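Local structure of conserved domain protein (Streptococcus pneumoniae, 2I7R) at residues Glu24-Lys29 and Leu112-Met117; Asn7-Ile12 and His46-Ser51; Gln76-Leu81 and Glu100-Gln105. The protein is of unknown function but has the fold of the glyoxalase/bleomycin resistance/dioxygenase superfamily, many of whose members bind small molecules or metals with paired beta-alpha-beta-beta-beta modules. All blocks are in the same frame, centred on the assembly; numbering follows the deposited sequence.

The chain carries two four-stranded sheets, each with one helix, in the paired arrangement of the glyoxalase superfamily. Interaction 2 joins two neighbouring strands, 5-12 and 46-51, of the first sheet, and interaction 3 lays helix 74-84 on the second; their centres are about 21 Å apart, on opposite sides of the chain's centre. Interaction 1 bridges the two halves, bringing the end of helix 16-27 to strand 111-116. Its centre lies about 7 Å from that of interaction 3, and the two touch: L112 O and V104 N, 2.8 Å apart, probably form a hydrogen bond between neighbouring strands. Interactions 1 and 2, about 15 Å apart at their centres, both reach the second subunit.

Interaction 1. Residues Glu24-Lys29 and Leu112-Met117; sequences EHILDK and LDFYRM
I26 and L27, on the last turn of helix 16-27, meet L112 and F114 of strand 111-116, joining the helix of one sheet to a strand of the other in the two-sheet fold of the glyoxalase superfamily. The side chains of I26 and F114 cross at about a right angle. I26 offers its CG2 methyl, which lies in the plane of the F114 ring and meets the ring edge, 3.8 Å from CZ. That methyl is anti to the backbone N, because chi1 of -70° puts the longer CG1 branch beside the N instead. L27 and L112 also cross at about a right angle, methyl against methyl, with CD2 of L27 4.1 Å from CD2 of L112. The same L112 methyl touches I26 CG2 at 4.2 Å, so it bears on both helix residues. Because L112 and F114 alternate with D113, their side chains share one side of the strand, forming a buried seam in which branched side chains suit their places by presenting methyls to the ring edge and to one another. The I26 carbonyl accepts a hydrogen bond from R80 of helix 74-84, while its O also lies 3.7 Å from F114 CZ, approaching the ring obliquely.

Interaction 2. Residues Asn7-Ile12 and His46-Ser51; sequences NQLDII and HCLMLS
Strands 7-12 and 46-51 run parallel, their axes 21° apart, and five backbone hydrogen bonds join them in residue-for-residue register from N7 beside H46 to I12 beside S51. The bonds alternate in direction: C47 N gives to N7 O almost straight, at 177°, L9 N gives to C47 O, and the pattern continues through M49, I11 and S51. Q8, D10 and M49 share one face with C47, I12 and S51. With CG anti to the backbone N (chi1 -178°), Q8 reaches out as an extended chain, and its amide NE2 binds D10 OD1 at 2.9 Å, nearly straight, on the syn lone pair of the carboxylate and in the amide plane. The selenomethionine at 49 crosses the Q8 side chain at about a right angle, its CE 3.4 Å from Q8 OE1. Its unbranched chain, bent at chi2, can lay SE and CE against the amide that D10 holds. The other face is aliphatic: L9 and L48 lie side by side, pointing the same way, with L9 CD2 3.7 Å from L48 CD1, and L48 CD1 also lies 3.9 Å from I11 CG1. Beside N7, the H46 ring sets one face over the N7 carbonyl group, while ND1 donates in the ring plane to C47 O at 3.0 Å. L9 N reaches the same oxygen from the opposite face of its plane. Residues 8-11 also pair antiparallel with a strand of the second subunit. The chemistry thus gives an aliphatic face (L9, I11, L48, L50) packed against helix 16-27 and strand 65-70, and a mixed face where Q8 NE2 holds D10 OD1 and H68 NE2 of the second subunit holds OD2, fixing the carboxylate's rotation.

Interaction 3. Residues Gln76-Leu81 and Glu100-Gln105; sequences QNYKRL and ESLLVQ
Apolar contact carries the meeting of Y78 and L81, on helix 74-84, with L102 and V104 of strand 100-105. The segments point roughly the same way, 22° apart, with 9.7 Å between their axes, a helix lying on a sheet as in each half of the glyoxalase superfamily fold. L102 does most of the work. With CG anti to the backbone N (chi1 168°), it holds its two methyls toward the helix: CD1 comes to 3.4 Å from Y78 CD1, while CD2 lies 3.6 Å from Y78 CA and also meets the CB. The Y78 and L102 side chains cross at about a right angle, the methyl reaching the ring obliquely. A branched leucine suits this spot, because one methyl can meet the ring while the other fits against the helix backbone. Tyrosine suits the partly exposed margin, since its ring receives the methyl while its OH lies farther from the leucine.

Three residues along the helix from Y78, L81 presents CD1 to two strand residues at once, 3.9 Å from L102 CD2 and 3.8 Å from V104 CG1; its branched end lets one methyl serve both. Compact V104 lies two residues beyond L102, on the same side of the strand, and its side chain crosses that of L81 at about a right angle. L81 also touches F114 of strand 111-116.

The one side-chain hydrogen bond between residues 76-81 lies within the helix. R80 NH2 gives it, nearly straight at 177° and 2.8 Å, to N77 OD1; the oxygen lies in the guanidinium plane, and the donor sits on a lone pair in the carbonyl plane. N77 ND2 binds D73 O.

No hydrogen bond crosses between the segments, so shape and buried hydrocarbon join helix to strand, while the bonds of N77 brace the arginine and the first turn.

Interaction 1. Residues Glu24-Lys29 and Leu112-Met117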
loop_
_atom_site.group_PDB
_atom_site.type_symbol
_atom_site.label_atom_id
_atom_site.label_comp_id
_atom_site.label_asym_id
_atom_site.label_seq_id
_atom_site.Cartn_x
_atom_site.Cartn_y
_atom_site.Cartn_z
ATOM N N GLU A 24 -16.189 0.743 -0.022
ATOM C CA GLU A 24 -17.079 0.894 1.152
ATOM C C GLU A 24 -17.873 -0.370 1.525
ATOM O O GLU A 24 -17.992 -0.686 2.701
ATOM C CB GLU A 24 -18.032 2.079 0.973
ATOM C CG GLU A 24 -17.311 3.370 0.633
ATOM C CD GLU A 24 -18.229 4.579 0.508
ATOM O OE1 GLU A 24 -19.293 4.494 -0.149
ATOM O OE2 GLU A 24 -17.853 5.632 1.068
ATOM N N HIS A 25 -18.426 -1.084 0.533
ATOM C CA HIS A 25 -19.126 -2.339 0.820
ATOM C C HIS A 25 -18.141 -3.385 1.330
ATOM O O HIS A 25 -18.409 -4.070 2.317
ATOM C CB HIS A 25 -19.881 -2.871 -0.397
ATOM C CG HIS A 25 -21.017 -2.006 -0.823
ATOM N ND1 HIS A 25 -20.999 -1.280 -1.992
ATOM C CD2 HIS A 25 -22.203 -1.739 -0.230
ATOM C CE1 HIS A 25 -22.130 -0.605 -2.105
ATOM N NE2 HIS A 25 -22.880 -0.873 -1.052
ATOM N N ILE A 26 -16.985 -3.486 0.680
ATOM C CA ILE A 26 -16.003 -4.471 1.120
ATOM C C ILE A 26 -15.484 -4.201 2.538
ATOM O O ILE A 26 -15.331 -5.126 3.329
ATOM C CB ILE A 26 -14.846 -4.554 0.149
ATOM C CG1 ILE A 26 -15.325 -5.209 -1.151
ATOM C CG2 ILE A 26 -13.654 -5.315 0.800
ATOM C CD1 ILE A 26 -14.470 -4.904 -2.321
ATOM N N LEU A 27 -15.215 -2.939 2.851
ATOM C CA LEU A 27 -14.630 -2.571 4.118
ATOM C C LEU A 27 -15.709 -2.379 5.178
ATOM O O LEU A 27 -15.416 -2.332 6.384
ATOM C CB LEU A 27 -13.841 -1.277 3.967
ATOM C CG LEU A 27 -12.524 -1.307 3.181
ATOM C CD1 LEU A 27 -12.038 0.129 2.941
ATOM C CD2 LEU A 27 -11.480 -2.200 3.912
ATOM N N ASP A 28 -16.957 -2.253 4.712
ATOM C CA ASP A 28 -18.101 -2.014 5.576
ATOM C C ASP A 28 -17.902 -0.702 6.340
ATOM O O ASP A 28 -18.265 -0.595 7.507
ATOM C CB ASP A 28 -18.281 -3.174 6.561
ATOM C CG ASP A 28 -19.587 -3.125 7.276
ATOM O OD1 ASP A 28 -20.552 -2.596 6.712
ATOM O OD2 ASP A 28 -19.645 -3.629 8.406
ATOM N N LYS A 29 -17.302 0.280 5.684
ATOM C CA LYS A 29 -17.277 1.643 6.237
ATOM C C LYS A 29 -17.235 2.628 5.106
ATOM O O LYS A 29 -16.693 2.326 4.023
ATOM C CB LYS A 29 -16.105 1.878 7.213
ATOM C CG LYS A 29 -14.758 2.026 6.582
ATOM C CD LYS A 29 -13.677 2.058 7.654
ATOM C CE LYS A 29 -13.663 3.363 8.417
ATOM N NZ LYS A 29 -12.864 3.192 9.672
ATOM N N LEU A 112 -7.466 -7.825 -1.230
ATOM C CA LEU A 112 -7.463 -7.469 0.186
ATOM C C LEU A 112 -7.349 -8.748 0.992
ATOM O O LEU A 112 -7.918 -9.782 0.609
ATOM C CB LEU A 112 -8.714 -6.665 0.586
ATOM C CG LEU A 112 -8.708 -5.198 0.075
ATOM C CD1 LEU A 112 -9.125 -5.132 -1.377
ATOM C CD2 LEU A 112 -9.623 -4.281 0.923
ATOM N N ASP A 113 -6.604 -8.668 2.091
ATOM C CA ASP A 113 -6.544 -9.764 3.063
ATOM C C ASP A 113 -7.060 -9.261 4.395
ATOM O O ASP A 113 -6.532 -8.299 4.943
ATOM C CB ASP A 113 -5.101 -10.271 3.192
ATOM C CG ASP A 113 -4.929 -11.337 4.267
ATOM O OD1 ASP A 113 -5.873 -12.102 4.514
ATOM O OD2 ASP A 113 -3.842 -11.409 4.856
ATOM N N PHE A 114 -8.134 -9.877 4.884
ATOM C CA PHE A 114 -8.581 -9.679 6.259
ATOM C C PHE A 114 -7.981 -10.818 7.111
ATOM O O PHE A 114 -8.292 -11.987 6.890
ATOM C CB PHE A 114 -10.112 -9.662 6.323
ATOM C CG PHE A 114 -10.742 -8.564 5.492
ATOM C CD1 PHE A 114 -11.003 -7.319 6.050
ATOM C CD2 PHE A 114 -11.056 -8.774 4.152
ATOM C CE1 PHE A 114 -11.602 -6.300 5.288
ATOM C CE2 PHE A 114 -11.656 -7.763 3.372
ATOM C CZ PHE A 114 -11.923 -6.525 3.932
ATOM N N TYR A 115 -7.111 -10.470 8.061
ATOM C CA TYR A 115 -6.348 -11.476 8.790
ATOM C C TYR A 115 -6.268 -11.193 10.306
ATOM O O TYR A 115 -6.521 -10.089 10.747
ATOM C CB TYR A 115 -4.923 -11.652 8.183
ATOM C CG TYR A 115 -3.921 -10.589 8.628
ATOM C CD1 TYR A 115 -2.918 -10.879 9.551
ATOM C CD2 TYR A 115 -4.009 -9.285 8.136
ATOM C CE1 TYR A 115 -2.014 -9.885 9.964
ATOM C CE2 TYR A 115 -3.123 -8.313 8.519
ATOM C CZ TYR A 115 -2.127 -8.613 9.434
ATOM O OH TYR A 115 -1.283 -7.601 9.811
ATOM N N ARG A 116 -5.936 -12.230 11.071
ATOM C CA ARG A 116 -5.622 -12.093 12.498
ATOM C C ARG A 116 -4.535 -13.068 12.897
ATOM O O ARG A 116 -4.350 -14.083 12.274
ATOM C CB ARG A 116 -6.868 -12.222 13.423
ATOM C CG ARG A 116 -7.792 -13.352 13.107
ATOM C CD ARG A 116 -8.827 -13.624 14.277
ATOM N NE ARG A 116 -8.101 -14.216 15.363
ATOM C CZ ARG A 116 -7.706 -15.490 15.420
ATOM N NH1 ARG A 116 -8.055 -16.374 14.498
ATOM N NH2 ARG A 116 -6.957 -15.880 16.443
HETATM N N MSE A 117 -3.811 -12.744 13.945
HETATM C CA MSE A 117 -2.684 -13.574 14.370
HETATM C C MSE A 117 -2.854 -14.185 15.789
HETATM O O MSE A 117 -3.659 -13.686 16.553
HETATM C CB MSE A 117 -1.405 -12.748 14.252
HETATM C CG MSE A 117 -1.140 -12.294 12.813
HETATM SE SE MSE A 117 0.538 -11.302 12.597
HETATM C CE MSE A 117 -0.045 -9.566 13.289
#

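Interaction 2. Residues Asn7-Ile12 and His46-Ser51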
loop_
_atom_site.group_PDB
_atom_site.type_symbol
_atom_site.label_atom_id
_atom_site.label_comp_id
_atom_site.label_asym_id
_atom_site.label_seq_id
_atom_site.Cartn_x
_atom_site.Cartn_y
_atom_site.Cartn_z
ATOM N N ASN A 7 2.105 5.513 6.286
ATOM C CA ASN A 7 0.942 6.208 6.863
ATOM C C ASN A 7 -0.240 6.194 5.911
ATOM O O ASN A 7 -1.381 6.250 6.332
ATOM C CB ASN A 7 1.287 7.723 7.011
ATOM C CG ASN A 7 1.330 8.147 8.414
ATOM O OD1 ASN A 7 1.505 7.322 9.293
ATOM N ND2 ASN A 7 1.172 9.427 8.664
ATOM N N GLN A 8 0.073 6.253 4.621
ATOM C CA GLN A 8 -0.911 6.501 3.578
ATOM C C GLN A 8 -0.510 5.769 2.301
ATOM O O GLN A 8 0.656 5.749 1.913
ATOM C CB GLN A 8 -1.004 8.008 3.314
ATOM C CG GLN A 8 -2.030 8.398 2.285
ATOM C CD GLN A 8 -2.153 9.922 2.100
ATOM O OE1 GLN A 8 -2.078 10.692 3.066
ATOM N NE2 GLN A 8 -2.365 10.353 0.854
ATOM N N LEU A 9 -1.491 5.174 1.652
ATOM C CA LEU A 9 -1.262 4.518 0.395
ATOM C C LEU A 9 -2.283 5.092 -0.570
ATOM O O LEU A 9 -3.477 5.158 -0.250
ATOM C CB LEU A 9 -1.440 3.001 0.563
ATOM C CG LEU A 9 -1.523 2.143 -0.697
ATOM C CD1 LEU A 9 -0.163 2.092 -1.441
ATOM C CD2 LEU A 9 -2.011 0.754 -0.337
ATOM N N ASP A 10 -1.816 5.559 -1.729
ATOM C CA ASP A 10 -2.748 5.993 -2.762
ATOM C C ASP A 10 -2.832 4.940 -3.858
ATOM O O ASP A 10 -1.824 4.399 -4.267
ATOM C CB ASP A 10 -2.303 7.291 -3.434
ATOM C CG ASP A 10 -2.056 8.424 -2.466
ATOM O OD1 ASP A 10 -2.375 8.308 -1.269
ATOM O OD2 ASP A 10 -1.505 9.440 -2.943
ATOM N N ILE A 11 -4.031 4.728 -4.364
ATOM C CA ILE A 11 -4.275 3.911 -5.551
ATOM C C ILE A 11 -4.804 4.843 -6.643
ATOM O O ILE A 11 -5.815 5.543 -6.443
ATOM C CB ILE A 11 -5.347 2.780 -5.315
ATOM C CG1 ILE A 11 -5.140 2.042 -3.974
ATOM C CG2 ILE A 11 -5.413 1.837 -6.561
ATOM C CD1 ILE A 11 -3.727 1.440 -3.793
ATOM N N ILE A 12 -4.129 4.838 -7.788
ATOM C CA ILE A 12 -4.533 5.684 -8.915
ATOM C C ILE A 12 -5.501 4.872 -9.797
ATOM O O ILE A 12 -5.154 3.760 -10.281
ATOM C CB ILE A 12 -3.328 6.122 -9.747
ATOM C CG1 ILE A 12 -2.228 6.724 -8.884
ATOM C CG2 ILE A 12 -3.746 7.052 -10.876
ATOM C CD1 ILE A 12 -2.741 7.649 -7.788
ATOM N N HIS A 46 -3.984 3.739 9.493
ATOM C CA HIS A 46 -3.449 3.895 8.125
ATOM C C HIS A 46 -4.550 4.495 7.259
ATOM O O HIS A 46 -5.720 4.208 7.463
ATOM C CB HIS A 46 -3.028 2.506 7.628
ATOM C CG HIS A 46 -1.980 2.490 6.547
ATOM N ND1 HIS A 46 -2.147 3.106 5.320
ATOM C CD2 HIS A 46 -0.782 1.854 6.484
ATOM C CE1 HIS A 46 -1.088 2.882 4.568
ATOM N NE2 HIS A 46 -0.249 2.118 5.245
ATOM N N CYS A 47 -4.192 5.380 6.343
ATOM C CA CYS A 47 -5.157 5.918 5.375
ATOM C C CYS A 47 -4.952 5.303 4.014
ATOM O O CYS A 47 -3.843 4.974 3.643
ATOM C CB CYS A 47 -5.027 7.422 5.225
ATOM S SG CYS A 47 -5.718 8.294 6.575
ATOM N N LEU A 48 -6.034 5.161 3.277
ATOM C CA LEU A 48 -5.981 4.664 1.921
ATOM C C LEU A 48 -6.732 5.674 1.048
ATOM O O LEU A 48 -7.927 5.865 1.226
ATOM C CB LEU A 48 -6.599 3.243 1.867
ATOM C CG LEU A 48 -6.802 2.465 0.545
ATOM C CD1 LEU A 48 -5.496 2.025 -0.086
ATOM C CD2 LEU A 48 -7.646 1.226 0.799
HETATM N N MSE A 49 -6.036 6.319 0.114
HETATM C CA MSE A 49 -6.684 7.217 -0.839
HETATM C C MSE A 49 -6.924 6.560 -2.221
HETATM O O MSE A 49 -6.139 5.719 -2.688
HETATM C CB MSE A 49 -5.835 8.485 -1.055
HETATM C CG MSE A 49 -5.925 9.548 0.048
HETATM SE SE MSE A 49 -5.853 8.940 1.896
HETATM C CE MSE A 49 -5.422 10.764 2.705
ATOM N N LEU A 50 -7.989 6.988 -2.879
ATOM C CA LEU A 50 -8.168 6.729 -4.302
ATOM C C LEU A 50 -7.994 8.068 -4.998
ATOM O O LEU A 50 -8.527 9.084 -4.543
ATOM C CB LEU A 50 -9.557 6.171 -4.584
ATOM C CG LEU A 50 -10.003 5.011 -3.693
ATOM C CD1 LEU A 50 -11.442 4.665 -4.025
ATOM C CD2 LEU A 50 -9.073 3.794 -3.893
ATOM N N SER A 51 -7.235 8.094 -6.076
ATOM C CA SER A 51 -7.028 9.352 -6.770
ATOM C C SER A 51 -7.077 9.154 -8.274
ATOM O O SER A 51 -6.493 8.217 -8.780
ATOM C CB SER A 51 -5.719 9.997 -6.323
ATOM O OG SER A 51 -5.396 11.081 -7.178
#

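Interaction 3. Residues Gln76-Leu81 and Glu100-Gln105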
loop_
_atom_site.group_PDB
_atom_site.type_symbol
_atom_site.label_atom_id
_atom_site.label_comp_id
_atom_site.label_asym_id
_atom_site.label_seq_id
_atom_site.Cartn_x
_atom_site.Cartn_y
_atom_site.Cartn_z
ATOM N N GLN A 76 -16.429 -13.733 10.736
ATOM C CA GLN A 76 -17.523 -12.776 10.597
ATOM C C GLN A 76 -17.410 -11.888 9.320
ATOM O O GLN A 76 -18.416 -11.676 8.642
ATOM C CB GLN A 76 -17.746 -11.953 11.871
ATOM C CG GLN A 76 -19.109 -11.206 11.887
ATOM C CD GLN A 76 -20.346 -12.122 11.565
ATOM O OE1 GLN A 76 -20.606 -13.135 12.259
ATOM N NE2 GLN A 76 -21.110 -11.750 10.501
ATOM N N ASN A 77 -16.205 -11.393 8.992
ATOM C CA ASN A 77 -15.988 -10.689 7.728
ATOM C C ASN A 77 -16.309 -11.571 6.542
ATOM O O ASN A 77 -16.946 -11.131 5.584
ATOM C CB ASN A 77 -14.555 -10.151 7.620
ATOM C CG ASN A 77 -14.370 -8.864 8.393
ATOM O OD1 ASN A 77 -14.758 -7.796 7.931
ATOM N ND2 ASN A 77 -13.814 -8.970 9.593
ATOM N N TYR A 78 -15.896 -12.828 6.631
ATOM C CA TYR A 78 -16.207 -13.822 5.613
ATOM C C TYR A 78 -17.681 -13.926 5.302
ATOM O O TYR A 78 -18.075 -13.808 4.149
ATOM C CB TYR A 78 -15.673 -15.193 6.014
ATOM C CG TYR A 78 -15.793 -16.243 4.954
ATOM C CD1 TYR A 78 -15.424 -15.970 3.644
ATOM C CD2 TYR A 78 -16.262 -17.527 5.264
ATOM C CE1 TYR A 78 -15.492 -16.926 2.667
ATOM C CE2 TYR A 78 -16.344 -18.512 4.284
ATOM C CZ TYR A 78 -15.955 -18.191 2.979
ATOM O OH TYR A 78 -15.995 -19.134 1.974
ATOM N N LYS A 79 -18.478 -14.144 6.340
ATOM C CA LYS A 79 -19.921 -14.261 6.213
ATOM C C LYS A 79 -20.508 -12.996 5.571
ATOM O O LYS A 79 -21.338 -13.079 4.665
ATOM C CB LYS A 79 -20.572 -14.502 7.587
ATOM C CG LYS A 79 -22.092 -14.789 7.516
ATOM C CD LYS A 79 -22.818 -14.387 8.801
ATOM C CE LYS A 79 -22.701 -15.483 9.860
ATOM N NZ LYS A 79 -23.994 -15.561 10.643
ATOM N N ARG A 80 -20.065 -11.845 6.059
ATOM C CA ARG A 80 -20.521 -10.559 5.571
ATOM C C ARG A 80 -20.268 -10.460 4.070
ATOM O O ARG A 80 -21.190 -10.138 3.277
ATOM C CB ARG A 80 -19.820 -9.423 6.340
ATOM C CG ARG A 80 -20.245 -8.022 5.957
ATOM C CD ARG A 80 -19.506 -6.964 6.763
ATOM N NE ARG A 80 -18.046 -7.035 6.647
ATOM C CZ ARG A 80 -17.327 -6.628 5.592
ATOM N NH1 ARG A 80 -17.925 -6.127 4.499
ATOM N NH2 ARG A 80 -15.986 -6.757 5.617
ATOM N N LEU A 81 -19.040 -10.772 3.678
ATOM C CA LEU A 81 -18.623 -10.667 2.290
ATOM C C LEU A 81 -19.324 -11.656 1.365
ATOM O O LEU A 81 -19.605 -11.318 0.214
ATOM C CB LEU A 81 -17.095 -10.747 2.147
ATOM C CG LEU A 81 -16.321 -9.637 2.862
ATOM C CD1 LEU A 81 -14.814 -10.017 3.110
ATOM C CD2 LEU A 81 -16.497 -8.255 2.163
ATOM N N GLU A 100 -4.771 -16.542 10.778
ATOM C CA GLU A 100 -5.936 -16.859 9.972
ATOM C C GLU A 100 -6.118 -15.721 8.949
ATOM O O GLU A 100 -6.005 -14.550 9.301
ATOM C CB GLU A 100 -7.177 -17.000 10.846
ATOM C CG GLU A 100 -8.382 -17.577 10.108
ATOM C CD GLU A 100 -9.692 -17.328 10.842
ATOM O OE1 GLU A 100 -9.714 -16.766 11.975
ATOM O OE2 GLU A 100 -10.717 -17.727 10.271
ATOM N N SER A 101 -6.375 -16.075 7.698
ATOM C CA SER A 101 -6.596 -15.060 6.680
ATOM C C SER A 101 -7.710 -15.398 5.700
ATOM O O SER A 101 -8.146 -16.517 5.598
ATOM C CB SER A 101 -5.298 -14.752 5.926
ATOM O OG SER A 101 -4.971 -15.821 5.074
ATOM N N LEU A 102 -8.137 -14.368 4.996
ATOM C CA LEU A 102 -9.237 -14.397 4.045
ATOM C C LEU A 102 -8.829 -13.399 2.959
ATOM O O LEU A 102 -8.660 -12.204 3.231
ATOM C CB LEU A 102 -10.528 -13.920 4.717
ATOM C CG LEU A 102 -11.750 -13.595 3.856
ATOM C CD1 LEU A 102 -12.232 -14.870 3.133
ATOM C CD2 LEU A 102 -12.865 -12.964 4.718
ATOM N N LEU A 103 -8.675 -13.909 1.750
ATOM C CA LEU A 103 -8.273 -13.112 0.601
ATOM C C LEU A 103 -9.447 -12.823 -0.306
ATOM O O LEU A 103 -10.135 -13.752 -0.735
ATOM C CB LEU A 103 -7.190 -13.851 -0.170
ATOM C CG LEU A 103 -5.941 -13.290 0.493
ATOM C CD1 LEU A 103 -5.134 -14.366 1.171
ATOM C CD2 LEU A 103 -5.133 -12.385 -0.468
ATOM N N VAL A 104 -9.684 -11.540 -0.581
ATOM C CA VAL A 104 -10.855 -11.156 -1.383
ATOM C C VAL A 104 -10.469 -10.272 -2.568
ATOM O O VAL A 104 -9.499 -9.535 -2.497
ATOM C CB VAL A 104 -11.993 -10.504 -0.517
ATOM C CG1 VAL A 104 -12.081 -11.202 0.824
ATOM C CG2 VAL A 104 -11.757 -9.051 -0.298
ATOM N N GLN A 105 -11.215 -10.384 -3.664
ATOM C CA GLN A 105 -10.940 -9.586 -4.836
ATOM C C GLN A 105 -11.532 -8.230 -4.564
ATOM O O GLN A 105 -12.738 -8.132 -4.316
ATOM C CB GLN A 105 -11.582 -10.196 -6.090
ATOM C CG GLN A 105 -11.219 -9.473 -7.401
ATOM C CD GLN A 105 -9.701 -9.419 -7.622
ATOM O OE1 GLN A 105 -9.030 -10.445 -7.828
ATOM N NE2 GLN A 105 -9.154 -8.220 -7.554
#